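Local coordinates for Alp7A (Bacillus subtilis, PDB 5EC0), which is an actin-like protein of the bacterial cytoskeleton that binds adenine nucleotide and probably forms filaments that segregate plasmids, at residues P27-A38 / R67-E78. Residues are numbered along the deposited sequence; the frame is centred on the assembly and turned at random.
Sequences PTNVVEISKEAA and RYFLVGELAEPE
Val31 and Leu70 form the hydrogen-bonded pair at the middle of this antiparallel junction: Val31 N donates a hydrogen bond to Leu70 O and Leu70 N donates one to Val31 O, both at 2.8 Å. Toward the nucleotide side Gly72 N continues the pairing to Asn29 O, and the CA of Gly72, at positive phi, lies 3.3 Å from Pro27 O. Packing is close here. The methyl of Ala75 touches both Asn29 CB and Val31 CG2. On the opposite sheet face Val30 CG1, set anti to the backbone N (chi1 170°) and beside the carbonyl carbon, meets Phe69 CD2 at 3.7 Å. Helix 95-112 backs that face, touching both Val30 and Phe69.

At the other end Ile33 N donates to Tyr68 O (2.9 Å). Ile33 O and Tyr68 O stand 3.1 Å apart as two acceptors, and a water links this end, donating to Ile33 O and Glu32 OE1 and accepting from Tyr68 N. Lys35 CA sits over one face of the Tyr68 ring, 3.9 Å from its centroid, and the lysine's aliphatic chain runs on past the hydroxyl to a salt bridge with Glu39. Arg67 meets the carboxylate of Glu32 with two nitrogens, NE to OE1 and NH2 to OE2, both 2.7 Å, the carboxylate and guanidinium planes only 15° apart.

In this actin-like fold the pairing joins strand 22-33 to strand 65-71, the side chain of Pro27 about 9 Å from the bound ADP. Backbone bonds and apolar packing hold the inner end; the solvent side adds an ion pair and a water to its backbone bond. There the guanidinium of Arg67 probably keeps exposed Glu32 ionised, with the water a further donor to OE1.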
# COMPACT_ATOMS: atom_id res chain seq x y z
N PRO A 27 1.85 2.92 -10.13
CA PRO A 27 0.77 1.98 -10.46
C PRO A 27 1.29 0.55 -10.41
O PRO A 27 2.45 0.33 -10.75
CB PRO A 27 0.37 2.38 -11.88
CG PRO A 27 0.79 3.81 -12.00
CD PRO A 27 2.01 3.97 -11.15
N THR A 28 0.45 -0.39 -9.99
CA THR A 28 0.88 -1.78 -9.76
C THR A 28 1.16 -2.57 -11.05
O THR A 28 1.89 -3.56 -11.03
CB THR A 28 -0.17 -2.53 -8.90
OG1 THR A 28 -0.28 -1.89 -7.62
CG2 THR A 28 0.20 -3.98 -8.67
N ASN A 29 0.60 -2.12 -12.16
CA ASN A 29 0.74 -2.81 -13.44
C ASN A 29 2.16 -3.16 -13.87
O ASN A 29 3.05 -2.31 -13.86
CB ASN A 29 0.11 -1.98 -14.55
CG ASN A 29 -1.30 -1.57 -14.22
OD1 ASN A 29 -1.54 -0.44 -13.80
ND2 ASN A 29 -2.23 -2.50 -14.38
N VAL A 30 2.34 -4.42 -14.24
CA VAL A 30 3.56 -4.91 -14.88
C VAL A 30 3.16 -5.69 -16.12
O VAL A 30 2.45 -6.69 -16.02
CB VAL A 30 4.39 -5.81 -13.95
CG1 VAL A 30 5.51 -6.49 -14.75
CG2 VAL A 30 4.95 -5.02 -12.78
N VAL A 31 3.61 -5.25 -17.29
CA VAL A 31 3.30 -5.95 -18.52
C VAL A 31 4.57 -6.51 -19.14
O VAL A 31 5.51 -5.77 -19.42
CB VAL A 31 2.57 -5.04 -19.52
CG1 VAL A 31 2.47 -5.70 -20.88
CG2 VAL A 31 1.18 -4.70 -19.00
N GLU A 32 4.61 -7.82 -19.35
CA GLU A 32 5.76 -8.44 -19.97
C GLU A 32 5.65 -8.39 -21.48
O GLU A 32 4.64 -8.79 -22.06
CB GLU A 32 5.94 -9.88 -19.51
CG GLU A 32 7.04 -10.61 -20.29
CD GLU A 32 7.47 -11.92 -19.65
OE1 GLU A 32 8.58 -12.40 -19.98
OE2 GLU A 32 6.72 -12.48 -18.83
N ILE A 33 6.71 -7.89 -22.11
CA ILE A 33 6.75 -7.78 -23.55
C ILE A 33 8.00 -8.50 -24.07
O ILE A 33 8.83 -8.93 -23.28
CB ILE A 33 6.76 -6.31 -23.99
CG1 ILE A 33 8.05 -5.64 -23.50
CG2 ILE A 33 5.54 -5.59 -23.41
CD1 ILE A 33 8.16 -4.17 -23.84
N SER A 34 8.14 -8.62 -25.38
CA SER A 34 9.27 -9.35 -25.95
C SER A 34 10.44 -8.40 -26.19
O SER A 34 10.30 -7.19 -26.04
CB SER A 34 8.88 -10.05 -27.25
OG SER A 34 8.73 -9.12 -28.30
N LYS A 35 11.59 -8.95 -26.58
CA LYS A 35 12.76 -8.13 -26.85
C LYS A 35 12.51 -7.15 -28.00
O LYS A 35 12.82 -5.96 -27.90
CB LYS A 35 13.98 -9.01 -27.16
CG LYS A 35 15.20 -8.25 -27.68
CD LYS A 35 16.41 -9.16 -27.79
CE LYS A 35 17.62 -8.44 -28.36
NZ LYS A 35 17.50 -8.19 -29.84
N GLU A 36 11.94 -7.64 -29.10
CA GLU A 36 11.74 -6.77 -30.24
C GLU A 36 10.66 -5.74 -29.94
O GLU A 36 10.71 -4.64 -30.46
CB GLU A 36 11.40 -7.57 -31.51
CG GLU A 36 9.94 -7.49 -31.91
CD GLU A 36 9.59 -8.40 -33.06
OE1 GLU A 36 10.49 -9.10 -33.57
OE2 GLU A 36 8.40 -8.41 -33.44
N ALA A 37 9.68 -6.09 -29.11
CA ALA A 37 8.63 -5.13 -28.78
C ALA A 37 9.21 -3.97 -27.95
O ALA A 37 8.81 -2.82 -28.12
CB ALA A 37 7.49 -5.81 -28.03
N ALA A 38 10.16 -4.29 -27.08
CA ALA A 38 10.82 -3.30 -26.22
C ALA A 38 11.76 -2.40 -27.02
O ALA A 38 11.97 -1.23 -26.68
CB ALA A 38 11.60 -4.00 -25.11
N ARG A 67 14.25 -11.15 -19.48
CA ARG A 67 12.88 -10.79 -19.83
C ARG A 67 12.59 -9.29 -19.67
O ARG A 67 13.19 -8.59 -18.85
CB ARG A 67 11.91 -11.63 -18.99
CG ARG A 67 11.95 -13.12 -19.39
CD ARG A 67 11.37 -14.03 -18.31
NE ARG A 67 9.98 -13.70 -18.02
CZ ARG A 67 9.26 -14.27 -17.07
NH1 ARG A 67 9.81 -15.19 -16.29
NH2 ARG A 67 8.00 -13.90 -16.88
N TYR A 68 11.66 -8.80 -20.50
CA TYR A 68 11.43 -7.37 -20.69
C TYR A 68 10.06 -6.94 -20.13
O TYR A 68 9.04 -7.55 -20.46
CB TYR A 68 11.57 -7.02 -22.19
CG TYR A 68 12.93 -7.38 -22.76
CD1 TYR A 68 13.21 -8.68 -23.19
CD2 TYR A 68 13.94 -6.43 -22.85
CE1 TYR A 68 14.47 -9.01 -23.69
CE2 TYR A 68 15.19 -6.75 -23.36
CZ TYR A 68 15.45 -8.04 -23.78
OH TYR A 68 16.70 -8.35 -24.27
N PHE A 69 10.05 -5.91 -19.29
CA PHE A 69 8.82 -5.51 -18.60
C PHE A 69 8.54 -4.02 -18.68
O PHE A 69 9.43 -3.20 -18.47
CB PHE A 69 8.87 -5.90 -17.11
CG PHE A 69 9.13 -7.35 -16.86
CD1 PHE A 69 10.43 -7.83 -16.75
CD2 PHE A 69 8.07 -8.24 -16.74
CE1 PHE A 69 10.68 -9.18 -16.53
CE2 PHE A 69 8.31 -9.60 -16.52
CZ PHE A 69 9.61 -10.07 -16.42
N LEU A 70 7.28 -3.69 -18.95
CA LEU A 70 6.75 -2.36 -18.71
C LEU A 70 6.24 -2.31 -17.28
O LEU A 70 5.52 -3.21 -16.85
CB LEU A 70 5.61 -2.03 -19.70
CG LEU A 70 5.95 -2.09 -21.19
CD1 LEU A 70 4.70 -2.04 -22.09
CD2 LEU A 70 6.92 -0.97 -21.54
N VAL A 71 6.62 -1.27 -16.55
CA VAL A 71 6.29 -1.14 -15.14
C VAL A 71 5.60 0.18 -14.83
O VAL A 71 6.02 1.24 -15.29
CB VAL A 71 7.54 -1.22 -14.25
CG1 VAL A 71 7.16 -1.10 -12.79
CG2 VAL A 71 8.36 -2.48 -14.56
N GLY A 72 4.55 0.13 -14.02
CA GLY A 72 3.89 1.35 -13.58
C GLY A 72 3.06 1.98 -14.67
O GLY A 72 2.42 1.28 -15.47
N GLU A 73 3.08 3.31 -14.71
CA GLU A 73 2.24 4.08 -15.62
C GLU A 73 2.51 3.76 -17.09
O GLU A 73 1.61 3.88 -17.92
CB GLU A 73 2.43 5.58 -15.37
CG GLU A 73 1.37 6.47 -16.01
CD GLU A 73 -0.03 6.19 -15.49
OE1 GLU A 73 -0.19 6.10 -14.25
OE2 GLU A 73 -0.97 6.08 -16.31
N LEU A 74 3.74 3.35 -17.42
CA LEU A 74 4.05 2.97 -18.80
C LEU A 74 3.33 1.68 -19.20
O LEU A 74 3.07 1.45 -20.38
CB LEU A 74 5.56 2.81 -18.99
CG LEU A 74 6.02 2.65 -20.45
CD1 LEU A 74 5.54 3.82 -21.32
CD2 LEU A 74 7.54 2.48 -20.53
N ALA A 75 3.00 0.85 -18.22
CA ALA A 75 2.29 -0.40 -18.49
C ALA A 75 0.77 -0.18 -18.63
O ALA A 75 0.04 -1.08 -19.04
CB ALA A 75 2.57 -1.42 -17.38
N GLU A 76 0.32 1.03 -18.30
CA GLU A 76 -1.11 1.30 -18.14
C GLU A 76 -1.99 1.02 -19.38
O GLU A 76 -3.00 0.32 -19.26
CB GLU A 76 -1.33 2.74 -17.69
CG GLU A 76 -2.58 2.92 -16.87
CD GLU A 76 -2.57 2.03 -15.64
OE1 GLU A 76 -3.53 1.25 -15.46
OE2 GLU A 76 -1.59 2.12 -14.87
N PRO A 77 -1.63 1.56 -20.56
CA PRO A 77 -2.55 1.35 -21.69
C PRO A 77 -2.67 -0.10 -22.17
O PRO A 77 -3.63 -0.43 -22.87
CB PRO A 77 -1.93 2.22 -22.80
CG PRO A 77 -1.09 3.23 -22.08
CD PRO A 77 -0.53 2.48 -20.91
N GLU A 78 -1.73 -0.96 -21.78
CA GLU A 78 -1.74 -2.36 -22.21
C GLU A 78 -2.76 -3.20 -21.43
O GLU A 78 -3.02 -2.96 -20.25
CB GLU A 78 -0.35 -2.97 -22.05
CG GLU A 78 0.75 -2.22 -22.80
CD GLU A 78 0.51 -2.17 -24.30
OE1 GLU A 78 0.21 -3.24 -24.90
OE2 GLU A 78 0.59 -1.07 -24.88
O HOH W 1 9.98 -10.88 -21.88